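Local atomic coordinates of ribulose bisphosphate carboxylase (Pyrococcus horikoshii, PDB entry 2D69), a protein that probably adds carbon dioxide and water to ribulose 1,5-bisphosphate, giving two molecules of 3-phosphoglycerate in an archaeal pathway of AMP degradation. Residues T155-K160 and G180-L185; N197-R202 and I225-P230; A274-R279 and V307-T312; P342-A347 and G364-I369. One frame throughout, in Å; residues are numbered along the deposited sequence.

Contact 1: residues T155-K160 and G180-L185. With SO4 (sulfate ion), chain E.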
loop_
_atom_site.group_PDB
_atom_site.type_symbol
_atom_site.label_atom_id
_atom_site.label_comp_id
_atom_site.label_asym_id
_atom_site.label_seq_id
_atom_site.Cartn_x
_atom_site.Cartn_y
_atom_site.Cartn_z
ATOM N N THR A 155 -26.014 -14.864 -31.361
ATOM C CA THR A 155 -27.147 -13.959 -31.263
ATOM C C THR A 155 -27.107 -13.043 -30.040
ATOM O O THR A 155 -26.566 -13.382 -28.981
ATOM C CB THR A 155 -28.429 -14.712 -31.255
ATOM O OG1 THR A 155 -28.491 -15.538 -30.090
ATOM C CG2 THR A 155 -28.550 -15.620 -32.459
ATOM N N ALA A 156 -27.690 -11.862 -30.231
ATOM C CA ALA A 156 -27.739 -10.803 -29.243
ATOM C C ALA A 156 -29.084 -10.118 -29.327
ATOM O O ALA A 156 -29.686 -10.035 -30.409
ATOM C CB ALA A 156 -26.649 -9.799 -29.500
ATOM N N THR A 157 -29.553 -9.639 -28.169
ATOM C CA THR A 157 -30.732 -8.801 -28.088
ATOM C C THR A 157 -30.610 -7.655 -27.066
ATOM O O THR A 157 -30.301 -7.879 -25.904
ATOM C CB THR A 157 -31.917 -9.657 -27.764
ATOM O OG1 THR A 157 -32.259 -10.425 -28.929
ATOM C CG2 THR A 157 -33.159 -8.822 -27.587
ATOM N N VAL A 158 -30.876 -6.435 -27.520
ATOM C CA VAL A 158 -31.099 -5.287 -26.631
ATOM C C VAL A 158 -32.592 -5.237 -26.311
ATOM O O VAL A 158 -33.404 -5.205 -27.222
ATOM C CB VAL A 158 -30.805 -3.955 -27.332
ATOM C CG1 VAL A 158 -30.928 -2.782 -26.331
ATOM C CG2 VAL A 158 -29.435 -3.982 -28.003
ATOM N N PRO A 159 -32.988 -5.235 -25.042
ATOM C CA PRO A 159 -34.412 -5.131 -24.742
ATOM C C PRO A 159 -35.019 -3.821 -25.270
ATOM O O PRO A 159 -34.319 -2.838 -25.541
ATOM C CB PRO A 159 -34.464 -5.210 -23.214
ATOM C CG PRO A 159 -33.225 -5.915 -22.829
ATOM C CD PRO A 159 -32.189 -5.411 -23.815
ATOM N N LYS A 160 -36.325 -3.893 -25.494
ATOM C CA LYS A 160 -37.179 -2.784 -25.925
ATOM C C LYS A 160 -38.273 -2.584 -24.869
ATOM O O LYS A 160 -38.885 -3.577 -24.463
ATOM C CB LYS A 160 -37.869 -3.140 -27.255
ATOM C CG LYS A 160 -36.941 -3.176 -28.488
ATOM C CD LYS A 160 -36.218 -1.858 -28.739
ATOM C CE LYS A 160 -34.798 -2.041 -29.345
ATOM N NZ LYS A 160 -34.938 -2.247 -30.847
ATOM N N GLY A 180 -34.886 -18.556 -24.013
ATOM C CA GLY A 180 -35.427 -18.882 -25.313
ATOM C C GLY A 180 -34.368 -19.142 -26.362
ATOM O O GLY A 180 -34.694 -19.588 -27.460
ATOM N N GLY A 181 -33.124 -18.768 -26.063
ATOM C CA GLY A 181 -31.980 -19.160 -26.869
ATOM C C GLY A 181 -31.007 -18.050 -27.259
ATOM O O GLY A 181 -30.022 -18.330 -27.956
ATOM N N ILE A 182 -31.246 -16.805 -26.830
ATOM C CA ILE A 182 -30.322 -15.734 -27.171
ATOM C C ILE A 182 -28.984 -15.981 -26.459
ATOM O O ILE A 182 -28.940 -16.420 -25.283
ATOM C CB ILE A 182 -30.882 -14.309 -26.807
ATOM C CG1 ILE A 182 -32.046 -13.972 -27.686
ATOM C CG2 ILE A 182 -29.859 -13.216 -27.086
ATOM C CD1 ILE A 182 -31.686 -13.903 -29.196
ATOM N N ASP A 183 -27.896 -15.690 -27.152
ATOM C CA ASP A 183 -26.602 -15.931 -26.550
ATOM C C ASP A 183 -26.212 -14.769 -25.639
ATOM O O ASP A 183 -25.784 -14.991 -24.500
ATOM C CB ASP A 183 -25.520 -16.180 -27.590
ATOM C CG ASP A 183 -25.843 -17.322 -28.503
ATOM O OD1 ASP A 183 -25.925 -18.454 -27.990
ATOM O OD2 ASP A 183 -26.026 -17.179 -29.739
ATOM N N LEU A 184 -26.417 -13.544 -26.144
ATOM C CA LEU A 184 -25.893 -12.343 -25.571
ATOM C C LEU A 184 -26.970 -11.290 -25.273
ATOM O O LEU A 184 -27.634 -10.780 -26.174
ATOM C CB LEU A 184 -24.894 -11.785 -26.565
ATOM C CG LEU A 184 -23.689 -12.646 -26.922
ATOM C CD1 LEU A 184 -22.883 -11.936 -27.988
ATOM C CD2 LEU A 184 -22.856 -12.938 -25.687
ATOM N N LEU A 185 -27.201 -10.993 -23.991
ATOM C CA LEU A 185 -28.013 -9.873 -23.606
ATOM C C LEU A 185 -27.177 -8.673 -23.895
ATOM O O LEU A 185 -25.962 -8.713 -23.692
ATOM C CB LEU A 185 -28.317 -9.947 -22.128
ATOM C CG LEU A 185 -29.139 -8.778 -21.555
ATOM C CD1 LEU A 185 -30.556 -8.717 -22.144
ATOM C CD2 LEU A 185 -29.160 -8.877 -20.055
HETATM S S SO4 E . -33.455 -3.351 -33.793
HETATM O O1 SO4 E . -34.819 -3.171 -33.324
HETATM O O2 SO4 E . -33.297 -2.804 -35.119
HETATM O O3 SO4 E . -32.602 -2.610 -32.884
HETATM O O4 SO4 E . -33.091 -4.756 -33.740
#
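Ile182 packs its terminal methyl CD1 beside two threonine hydroxyls, 3.5 Å from OG1 of Thr157 and 3.7 Å from OG1 of Thr155, and Leu389 of helix 382-398 touches Ile182 and Thr155. The two segments belong to a beta-alpha-beta unit of the TIM barrel: strand 154-157 leads through helix 167-179 into the parallel strand 184-186. Gly181 ends that helix in a Schellman motif, whose positive phi suits glycine. Parallel pairing follows, Ala156 opposite Leu184, with Leu184 N bonded to Thr155 O and Thr157 N to Leu184 O (3.0 Å). Ala156 keeps this face slim, CB 4.0 Å from CB of Leu184, while Leu185 CD1 meets Pro159 CG. Lys160, the predicted proton acceptor, makes a weak bond from NZ to a sulfate ion, probably from the crystallisation liquor, that Gly350, Gly373 and Gln370 also bind. Asp183, salt-bridged to Arg152, grips Thr155 near the beginning of the strand. Thr155 turns OG1 between its own N and carbonyl carbon (chi1 64°), where it accepts from Asp183 N. Asp183 OD2 takes Thr155 N on its anti lone pair at 2.8 Å and accepts Thr155 OG1 from above the carboxylate plane at 3.0 Å.

Contact 2: residues N197-R202 and I225-P230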
loop_
_atom_site.group_PDB
_atom_site.type_symbol
_atom_site.label_atom_id
_atom_site.label_comp_id
_atom_site.label_asym_id
_atom_site.label_seq_id
_atom_site.Cartn_x
_atom_site.Cartn_y
_atom_site.Cartn_z
ATOM N N ASN A 197 -31.716 1.780 -11.564
ATOM C CA ASN A 197 -30.913 0.653 -12.060
ATOM C C ASN A 197 -29.420 0.933 -11.907
ATOM O O ASN A 197 -28.712 1.238 -12.866
ATOM C CB ASN A 197 -31.245 0.313 -13.535
ATOM C CG ASN A 197 -30.955 -1.135 -13.893
ATOM O OD1 ASN A 197 -29.878 -1.626 -13.617
ATOM N ND2 ASN A 197 -31.936 -1.833 -14.491
ATOM N N ARG A 198 -28.938 0.810 -10.685
ATOM C CA ARG A 198 -27.545 1.048 -10.381
ATOM C C ARG A 198 -26.681 -0.063 -10.930
ATOM O O ARG A 198 -26.984 -1.238 -10.704
ATOM C CB ARG A 198 -27.306 1.152 -8.859
ATOM C CG ARG A 198 -27.397 2.540 -8.304
ATOM C CD ARG A 198 -26.996 2.707 -6.801
ATOM N NE ARG A 198 -25.560 2.622 -6.499
ATOM C CZ ARG A 198 -24.962 1.578 -5.916
ATOM N NH1 ARG A 198 -25.666 0.522 -5.557
ATOM N NH2 ARG A 198 -23.668 1.607 -5.651
ATOM N N PHE A 199 -25.574 0.326 -11.564
ATOM C CA PHE A 199 -24.704 -0.601 -12.234
ATOM C C PHE A 199 -24.344 -1.778 -11.340
ATOM O O PHE A 199 -24.529 -2.961 -11.723
ATOM C CB PHE A 199 -23.406 0.079 -12.762
ATOM C CG PHE A 199 -22.614 -0.842 -13.628
ATOM C CD1 PHE A 199 -21.700 -1.776 -13.062
ATOM C CD2 PHE A 199 -22.882 -0.907 -14.990
ATOM C CE1 PHE A 199 -21.034 -2.712 -13.867
ATOM C CE2 PHE A 199 -22.182 -1.805 -15.793
ATOM C CZ PHE A 199 -21.294 -2.754 -15.230
ATOM N N GLU A 200 -23.886 -1.505 -10.127
ATOM C CA GLU A 200 -23.460 -2.660 -9.281
ATOM C C GLU A 200 -24.567 -3.589 -8.838
ATOM O O GLU A 200 -24.370 -4.853 -8.583
ATOM C CB GLU A 200 -22.621 -2.200 -8.071
ATOM C CG GLU A 200 -21.853 -3.425 -7.475
ATOM C CD GLU A 200 -20.717 -3.065 -6.522
ATOM O OE1 GLU A 200 -19.932 -3.988 -6.173
ATOM O OE2 GLU A 200 -20.620 -1.875 -6.124
ATOM N N GLU A 201 -25.749 -3.009 -8.682
ATOM C CA GLU A 201 -26.951 -3.806 -8.374
ATOM C C GLU A 201 -27.346 -4.641 -9.588
ATOM O O GLU A 201 -27.671 -5.798 -9.466
ATOM C CB GLU A 201 -28.090 -2.901 -7.917
ATOM C CG GLU A 201 -27.814 -2.200 -6.586
ATOM C CD GLU A 201 -28.912 -1.207 -6.166
ATOM O OE1 GLU A 201 -28.569 -0.342 -5.296
ATOM O OE2 GLU A 201 -30.089 -1.301 -6.678
ATOM N N ARG A 202 -27.251 -4.059 -10.777
ATOM C CA ARG A 202 -27.512 -4.806 -12.002
ATOM C C ARG A 202 -26.517 -5.969 -12.181
ATOM O O ARG A 202 -26.952 -7.110 -12.422
ATOM C CB ARG A 202 -27.447 -3.895 -13.210
ATOM C CG ARG A 202 -28.006 -4.544 -14.455
ATOM C CD ARG A 202 -28.338 -3.532 -15.503
ATOM N NE ARG A 202 -27.200 -3.071 -16.294
ATOM C CZ ARG A 202 -26.727 -1.828 -16.252
ATOM N NH1 ARG A 202 -27.197 -0.954 -15.369
ATOM N NH2 ARG A 202 -25.803 -1.473 -17.116
ATOM N N ILE A 225 -22.543 -5.900 -21.221
ATOM C CA ILE A 225 -22.942 -4.921 -20.228
ATOM C C ILE A 225 -22.226 -3.629 -20.445
ATOM O O ILE A 225 -21.002 -3.617 -20.583
ATOM C CB ILE A 225 -22.711 -5.522 -18.812
ATOM C CG1 ILE A 225 -23.240 -4.555 -17.736
ATOM C CG2 ILE A 225 -21.236 -5.863 -18.551
ATOM C CD1 ILE A 225 -23.533 -5.254 -16.457
ATOM N N ASN A 226 -22.987 -2.530 -20.479
ATOM C CA ASN A 226 -22.457 -1.205 -20.802
ATOM C C ASN A 226 -21.721 -0.534 -19.628
ATOM O O ASN A 226 -22.338 -0.063 -18.698
ATOM C CB ASN A 226 -23.601 -0.353 -21.243
ATOM C CG ASN A 226 -23.182 0.930 -21.874
ATOM O OD1 ASN A 226 -24.027 1.678 -22.410
ATOM N ND2 ASN A 226 -21.906 1.165 -21.935
ATOM N N ILE A 227 -20.398 -0.511 -19.689
ATOM C CA ILE A 227 -19.524 0.088 -18.653
ATOM C C ILE A 227 -19.110 1.515 -19.026
ATOM O O ILE A 227 -18.336 2.141 -18.332
ATOM C CB ILE A 227 -18.261 -0.733 -18.444
ATOM C CG1 ILE A 227 -17.362 -0.741 -19.668
ATOM C CG2 ILE A 227 -18.600 -2.262 -18.120
ATOM C CD1 ILE A 227 -15.911 -1.173 -19.329
ATOM N N THR A 228 -19.612 2.002 -20.134
ATOM C CA THR A 228 -19.262 3.339 -20.613
ATOM C C THR A 228 -19.477 4.382 -19.491
ATOM O O THR A 228 -20.474 4.339 -18.762
ATOM C CB THR A 228 -20.128 3.698 -21.795
ATOM O OG1 THR A 228 -19.988 2.739 -22.826
ATOM C CG2 THR A 228 -19.716 5.016 -22.425
ATOM N N GLY A 229 -18.500 5.291 -19.389
ATOM C CA GLY A 229 -18.427 6.331 -18.392
ATOM C C GLY A 229 -17.054 7.052 -18.440
ATOM O O GLY A 229 -16.175 6.695 -19.217
ATOM N N PRO A 230 -16.871 8.032 -17.557
ATOM C CA PRO A 230 -15.537 8.563 -17.227
ATOM C C PRO A 230 -14.627 7.374 -16.943
ATOM O O PRO A 230 -15.101 6.414 -16.340
ATOM C CB PRO A 230 -15.780 9.344 -15.940
ATOM C CG PRO A 230 -17.227 9.698 -15.970
ATOM C CD PRO A 230 -17.940 8.690 -16.785
#
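The Phe199 ring meets Ile225 and Ile227 obliquely, while Asn226 O lies roughly in the plane of the Arg202 guanidinium, beside its rim, as does Asn197 O. CE2 of Phe199 lies 3.5 Å from CG1 of Ile225, and CZ touches CD1 of the same isoleucine at 3.6 Å and CG2 of Ile227 at 4.0 Å. With CG anti to the backbone N (chi1 -171°), the phenyl group reaches from the first turn of helix 199-217 to the loop, meeting Ile225 head-on. CE2 of Phe199 also lies 3.4 Å from Asn226 O, obliquely; a flat, wholly apolar side chain suits this place between helix and loop. Arg202, one turn further on, sends NH2 to within 4.1 Å of Ile225 CG1. Its polar groups are engaged outside this packing: NH2 in a salt bridge to Asp187, NH1 in bonds to Thr192 O and to Asn197 OD1, the last from well above the amide plane. Asp187 also receives Asn226 N, tying the helix start to the loop. Val241 of helix 231-244 packs on both Phe199 and Ile225. This is helix-to-loop packing in a TIM barrel, at the C-terminal end of strand 222-224, beside the predicted magnesium ligands Asp188 and Glu189.

Contact 3: residues A274-R279 and V307-T312. With SO4 (sulfate ion), chain F.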
loop_
_atom_site.group_PDB
_atom_site.type_symbol
_atom_site.label_atom_id
_atom_site.label_comp_id
_atom_site.label_asym_id
_atom_site.label_seq_id
_atom_site.Cartn_x
_atom_site.Cartn_y
_atom_site.Cartn_z
ATOM N N ALA A 274 -13.552 -9.799 -22.920
ATOM C CA ALA A 274 -13.716 -9.379 -24.325
ATOM C C ALA A 274 -14.426 -8.027 -24.362
ATOM O O ALA A 274 -15.252 -7.745 -23.495
ATOM C CB ALA A 274 -14.484 -10.366 -25.064
ATOM N N ILE A 275 -14.093 -7.214 -25.351
ATOM C CA ILE A 275 -14.664 -5.889 -25.551
ATOM C C ILE A 275 -15.609 -5.907 -26.762
ATOM O O ILE A 275 -15.258 -6.335 -27.857
ATOM C CB ILE A 275 -13.594 -4.826 -25.770
ATOM C CG1 ILE A 275 -12.678 -4.677 -24.547
ATOM C CG2 ILE A 275 -14.211 -3.471 -26.035
ATOM C CD1 ILE A 275 -11.458 -3.827 -24.778
ATOM N N HIS A 276 -16.833 -5.485 -26.510
ATOM C CA HIS A 276 -17.816 -5.240 -27.523
ATOM C C HIS A 276 -17.851 -3.729 -27.723
ATOM O O HIS A 276 -18.152 -2.981 -26.810
ATOM C CB HIS A 276 -19.190 -5.744 -27.099
ATOM C CG HIS A 276 -20.255 -5.420 -28.098
ATOM N ND1 HIS A 276 -20.705 -6.333 -29.024
ATOM C CD2 HIS A 276 -20.914 -4.264 -28.349
ATOM C CE1 HIS A 276 -21.618 -5.752 -29.789
ATOM N NE2 HIS A 276 -21.741 -4.486 -29.419
ATOM N N ALA A 277 -17.519 -3.287 -28.921
ATOM C CA ALA A 277 -17.495 -1.870 -29.208
ATOM C C ALA A 277 -18.802 -1.478 -29.877
ATOM O O ALA A 277 -19.177 -2.005 -30.932
ATOM C CB ALA A 277 -16.326 -1.544 -30.105
ATOM N N HIS A 278 -19.478 -0.536 -29.253
ATOM C CA HIS A 278 -20.631 0.128 -29.809
ATOM C C HIS A 278 -20.097 1.407 -30.413
ATOM O O HIS A 278 -19.220 2.057 -29.856
ATOM C CB HIS A 278 -21.670 0.397 -28.730
ATOM C CG HIS A 278 -23.005 0.781 -29.272
ATOM N ND1 HIS A 278 -23.178 1.834 -30.151
ATOM C CD2 HIS A 278 -24.238 0.228 -29.094
ATOM C CE1 HIS A 278 -24.457 1.901 -30.508
ATOM N NE2 HIS A 278 -25.127 0.956 -29.860
ATOM N N ARG A 279 -20.598 1.760 -31.566
ATOM C CA ARG A 279 -20.017 2.881 -32.306
ATOM C C ARG A 279 -20.887 4.126 -32.273
ATOM O O ARG A 279 -20.713 5.039 -33.104
ATOM C CB ARG A 279 -19.774 2.438 -33.747
ATOM C CG ARG A 279 -21.044 2.017 -34.479
ATOM C CD ARG A 279 -20.732 1.549 -35.857
ATOM N NE ARG A 279 -21.914 1.332 -36.649
ATOM C CZ ARG A 279 -21.943 1.306 -37.983
ATOM N NH1 ARG A 279 -20.843 1.541 -38.689
ATOM N NH2 ARG A 279 -23.116 1.115 -38.616
ATOM N N VAL A 307 -10.556 -4.285 -29.941
ATOM C CA VAL A 307 -11.955 -4.646 -29.652
ATOM C C VAL A 307 -12.153 -6.020 -30.203
ATOM O O VAL A 307 -11.498 -6.375 -31.168
ATOM C CB VAL A 307 -12.983 -3.602 -30.252
ATOM C CG1 VAL A 307 -12.684 -2.229 -29.740
ATOM C CG2 VAL A 307 -13.038 -3.684 -31.707
ATOM N N ASP A 308 -12.983 -6.842 -29.571
ATOM C CA ASP A 308 -13.199 -8.223 -30.036
ATOM C C ASP A 308 -14.367 -8.390 -31.007
ATOM O O ASP A 308 -14.464 -9.415 -31.750
ATOM C CB ASP A 308 -13.421 -9.110 -28.838
ATOM C CG ASP A 308 -12.236 -9.134 -27.943
ATOM O OD1 ASP A 308 -11.348 -9.977 -28.206
ATOM O OD2 ASP A 308 -12.122 -8.365 -26.956
ATOM N N GLN A 309 -15.253 -7.392 -30.991
ATOM C CA GLN A 309 -16.428 -7.337 -31.884
ATOM C C GLN A 309 -16.876 -5.890 -32.030
ATOM O O GLN A 309 -16.690 -5.079 -31.122
ATOM C CB GLN A 309 -17.584 -8.241 -31.435
ATOM C CG GLN A 309 -18.034 -8.069 -30.061
ATOM C CD GLN A 309 -18.903 -9.223 -29.579
ATOM O OE1 GLN A 309 -20.048 -8.998 -29.141
ATOM N NE2 GLN A 309 -18.375 -10.398 -29.611
ATOM N N ILE A 310 -17.378 -5.544 -33.191
ATOM C CA ILE A 310 -17.777 -4.148 -33.442
ATOM C C ILE A 310 -18.887 -4.103 -34.494
ATOM O O ILE A 310 -18.888 -4.895 -35.454
ATOM C CB ILE A 310 -16.551 -3.276 -33.886
ATOM C CG1 ILE A 310 -16.909 -1.804 -34.008
ATOM C CG2 ILE A 310 -16.017 -3.751 -35.201
ATOM C CD1 ILE A 310 -15.718 -0.907 -34.142
ATOM N N HIS A 311 -19.836 -3.192 -34.270
ATOM C CA HIS A 311 -20.964 -2.943 -35.163
ATOM C C HIS A 311 -20.423 -2.428 -36.461
ATOM O O HIS A 311 -19.646 -1.501 -36.421
ATOM C CB HIS A 311 -21.891 -1.854 -34.561
ATOM C CG HIS A 311 -22.687 -2.316 -33.371
ATOM N ND1 HIS A 311 -23.892 -2.975 -33.495
ATOM C CD2 HIS A 311 -22.470 -2.185 -32.038
ATOM C CE1 HIS A 311 -24.361 -3.263 -32.288
ATOM N NE2 HIS A 311 -23.527 -2.779 -31.386
ATOM N N THR A 312 -20.839 -2.995 -37.595
ATOM C CA THR A 312 -20.500 -2.445 -38.932
ATOM C C THR A 312 -21.663 -2.023 -39.887
ATOM O O THR A 312 -21.367 -1.421 -40.925
ATOM C CB THR A 312 -19.644 -3.438 -39.693
ATOM O OG1 THR A 312 -20.328 -4.689 -39.739
ATOM C CG2 THR A 312 -18.329 -3.743 -38.914
HETATM S S SO4 F . -25.383 0.175 -35.642
HETATM O O1 SO4 F . -26.519 0.011 -34.739
HETATM O O2 SO4 F . -25.679 1.084 -36.753
HETATM O O3 SO4 F . -24.274 0.726 -34.851
HETATM O O4 SO4 F . -25.035 -1.165 -36.138
HETATM O O HOH W 1 -20.666 1.639 -41.862
#
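Ala277 CB touches Val307 CG1 at 3.7 Å and Ile310 CG1 at 4.0 Å; its small methyl allows these branched neighbours, which also touch Ala302 of helix 295-305, to approach this closely. Around this centre the parallel strands 274-278 and 309-311 run 9° apart, joined by Ala277 N to Gln309 O and Asp308 N to Ile275 O. Asp308 extends the pairing with its side chain, OD2 taking Ile275 N on the anti side. The face bearing His276 and Gln309 carries polar side chains. His276, CG anti to its N (chi1 176°), holds ND1 in the ring plane against an in-plane lone pair of Gln309 OE1 at 2.7 Å, which fixes the rotation of the imidazole. Its NE2 lies 3.2 Å from His311 NE2, and the edge of His311 points at one face of His278, completing an aromatic cluster against Lys186. Outermost, the extended Arg279 passes its guanidinium face over the carbonyl carbons of His311 and Thr312. Its NE and NH2 bind O3 and O2 of a sulfate, probably from the crystallisation liquor. Side chains at the C-terminal strand ends form the active site, as in TIM barrels generally, here with the predicted substrate-binding Arg279 and His311 and the predicted proton acceptor His278.

Contact 4: residues P342-A347 and G364-I369; sequences PVFPVA and GKDLVI
Phe344 starts from CB, close to Val368 CG2, and its CG comes a little nearer to the same methyl, at 3.8 Å. CD1 is also near that methyl, whereas CD2 and CE2 run past the backbone at Asp366 and Leu367, each 3.6 Å from Leu367 N. The ring thus offers one face to valine and an edge to the peptide. Val368 CG2 lies over that face in a CH-pi contact, 4.2 Å from the Phe344 centroid and 26° off the normal. It can do so because CG1 takes the place anti to the backbone N (chi1 177°), which sets CG2 beside that N and on the phenylalanine's side. The broad aromatic surface suits a place where a methyl and a turn of chain must both be covered. That turn is an inverse gamma turn centred on Asp366, whose carboxylate forms a salt bridge with Arg144.

Pro345 has no N-H to give; its CD lies 3.3 Å from Asp366 O instead, while its O accepts Val368 N at 3.0 Å, and Val368 O then accepts Ala347 N at 2.8 Å. Val346 and Val368 stand next to each other on one face, CG2 of Val346 near CB of Val368; beta-branched residues suit such extended strands. On the opposite face the Leu367 side chain runs across that of Pro345, CD2 lying 4.1 Å from Pro345 CB.

The strands, linked through helix 356-363, are neighbours in the TIM barrel, with Val346 beside His311 of the predicted substrate site. Strand 309-311 flanks strand 344-348, helix 139-147 packs on Phe344, and helix 323-334 on Pro345 and Leu367.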
loop_
_atom_site.group_PDB
_atom_site.type_symbol
_atom_site.label_atom_id
_atom_site.label_comp_id
_atom_site.label_asym_id
_atom_site.label_seq_id
_atom_site.Cartn_x
_atom_site.Cartn_y
_atom_site.Cartn_z
ATOM N N PRO A 342 -8.599 -11.869 -35.553
ATOM C CA PRO A 342 -9.806 -11.341 -36.237
ATOM C C PRO A 342 -10.931 -10.958 -35.247
ATOM O O PRO A 342 -11.041 -11.514 -34.167
ATOM C CB PRO A 342 -10.238 -12.496 -37.160
ATOM C CG PRO A 342 -9.725 -13.772 -36.473
ATOM C CD PRO A 342 -8.439 -13.319 -35.741
ATOM N N VAL A 343 -11.731 -9.995 -35.651
ATOM C CA VAL A 343 -12.820 -9.360 -34.902
ATOM C C VAL A 343 -14.167 -9.716 -35.495
ATOM O O VAL A 343 -14.362 -9.650 -36.723
ATOM C CB VAL A 343 -12.637 -7.821 -34.985
ATOM C CG1 VAL A 343 -13.854 -7.046 -34.438
ATOM C CG2 VAL A 343 -11.293 -7.393 -34.314
ATOM N N PHE A 344 -15.124 -10.116 -34.658
ATOM C CA PHE A 344 -16.508 -10.311 -35.094
ATOM C C PHE A 344 -17.161 -9.030 -35.566
ATOM O O PHE A 344 -17.275 -8.088 -34.795
ATOM C CB PHE A 344 -17.370 -10.754 -33.972
ATOM C CG PHE A 344 -17.482 -12.254 -33.824
ATOM C CD1 PHE A 344 -17.096 -12.863 -32.648
ATOM C CD2 PHE A 344 -18.078 -13.029 -34.812
ATOM C CE1 PHE A 344 -17.223 -14.239 -32.474
ATOM C CE2 PHE A 344 -18.213 -14.431 -34.640
ATOM C CZ PHE A 344 -17.786 -15.017 -33.471
ATOM N N PRO A 345 -17.666 -9.002 -36.786
ATOM C CA PRO A 345 -18.629 -7.945 -37.155
ATOM C C PRO A 345 -19.942 -8.206 -36.420
ATOM O O PRO A 345 -20.302 -9.381 -36.241
ATOM C CB PRO A 345 -18.822 -8.123 -38.653
ATOM C CG PRO A 345 -17.797 -9.051 -39.092
ATOM C CD PRO A 345 -17.444 -9.942 -37.897
ATOM N N VAL A 346 -20.574 -7.139 -35.941
ATOM C CA VAL A 346 -21.830 -7.181 -35.245
ATOM C C VAL A 346 -22.837 -6.590 -36.215
ATOM O O VAL A 346 -22.722 -5.417 -36.648
ATOM C CB VAL A 346 -21.853 -6.336 -33.954
ATOM C CG1 VAL A 346 -23.284 -6.367 -33.319
ATOM C CG2 VAL A 346 -20.729 -6.746 -32.929
ATOM N N ALA A 347 -23.783 -7.420 -36.621
ATOM C CA ALA A 347 -24.840 -6.992 -37.538
ATOM C C ALA A 347 -26.118 -6.641 -36.769
ATOM O O ALA A 347 -26.582 -7.432 -35.924
ATOM C CB ALA A 347 -25.100 -8.085 -38.582
ATOM N N GLY A 364 -21.662 -14.413 -44.235
ATOM C CA GLY A 364 -21.060 -15.534 -43.543
ATOM C C GLY A 364 -21.607 -15.849 -42.159
ATOM O O GLY A 364 -22.548 -15.232 -41.678
ATOM N N LYS A 365 -20.994 -16.847 -41.522
ATOM C CA LYS A 365 -21.373 -17.305 -40.202
ATOM C C LYS A 365 -20.616 -16.641 -39.060
ATOM O O LYS A 365 -20.941 -16.862 -37.892
ATOM C CB LYS A 365 -21.115 -18.785 -40.134
ATOM C CG LYS A 365 -21.949 -19.565 -41.169
ATOM C CD LYS A 365 -21.771 -21.079 -41.061
ATOM C CE LYS A 365 -20.444 -21.590 -41.646
ATOM N NZ LYS A 365 -20.537 -23.080 -41.708
ATOM N N ASP A 366 -19.556 -15.907 -39.381
ATOM C CA ASP A 366 -18.755 -15.265 -38.359
ATOM C C ASP A 366 -19.311 -13.886 -38.143
ATOM O O ASP A 366 -18.809 -12.897 -38.687
ATOM C CB ASP A 366 -17.262 -15.227 -38.730
ATOM C CG ASP A 366 -16.563 -16.554 -38.448
ATOM O OD1 ASP A 366 -17.108 -17.383 -37.691
ATOM O OD2 ASP A 366 -15.493 -16.864 -38.968
ATOM N N LEU A 367 -20.401 -13.866 -37.390
ATOM C CA LEU A 367 -21.165 -12.668 -37.079
ATOM C C LEU A 367 -21.732 -12.760 -35.689
ATOM O O LEU A 367 -22.045 -13.844 -35.187
ATOM C CB LEU A 367 -22.362 -12.496 -38.009
ATOM C CG LEU A 367 -22.128 -12.360 -39.499
ATOM C CD1 LEU A 367 -23.468 -12.372 -40.185
ATOM C CD2 LEU A 367 -21.372 -11.089 -39.854
ATOM N N VAL A 368 -21.870 -11.608 -35.059
ATOM C CA VAL A 368 -22.783 -11.494 -33.958
ATOM C C VAL A 368 -24.019 -10.826 -34.498
ATOM O O VAL A 368 -23.914 -9.731 -35.074
ATOM C CB VAL A 368 -22.185 -10.662 -32.848
ATOM C CG1 VAL A 368 -23.183 -10.494 -31.735
ATOM C CG2 VAL A 368 -20.873 -11.295 -32.330
ATOM N N ILE A 369 -25.182 -11.443 -34.297
ATOM C CA ILE A 369 -26.404 -10.932 -34.938
ATOM C C ILE A 369 -27.309 -10.344 -33.871
ATOM O O ILE A 369 -27.789 -11.072 -32.997
ATOM C CB ILE A 369 -27.114 -12.063 -35.649
ATOM C CG1 ILE A 369 -26.286 -12.529 -36.837
ATOM C CG2 ILE A 369 -28.501 -11.628 -36.115
ATOM C CD1 ILE A 369 -26.774 -13.848 -37.400
#

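In the fold
Contacts 1, 3 and 4 lie on one parallel sheet, the eight-stranded barrel of the catalytic domain. Contact 4 bridges the other two: Ile310 O is 2.8 Å from Val346 N on the side of contact 3, and Ala156 N is 2.9 Å from Ile369 O on the side of contact 1. Inside the barrel, Leu184 CD1 comes 4.0 Å from Val368 CG1. Contact 2 stands further out, its centre about 18 Å from that of contact 1 and about 25 Å from that of contact 4. Contacts 1 and 3, centres about 16 Å apart, each carry a sulfate, probably from the crystallisation liquor, beside Lys160 and Arg279; this is consistent with two anion sites for a bisphosphate substrate.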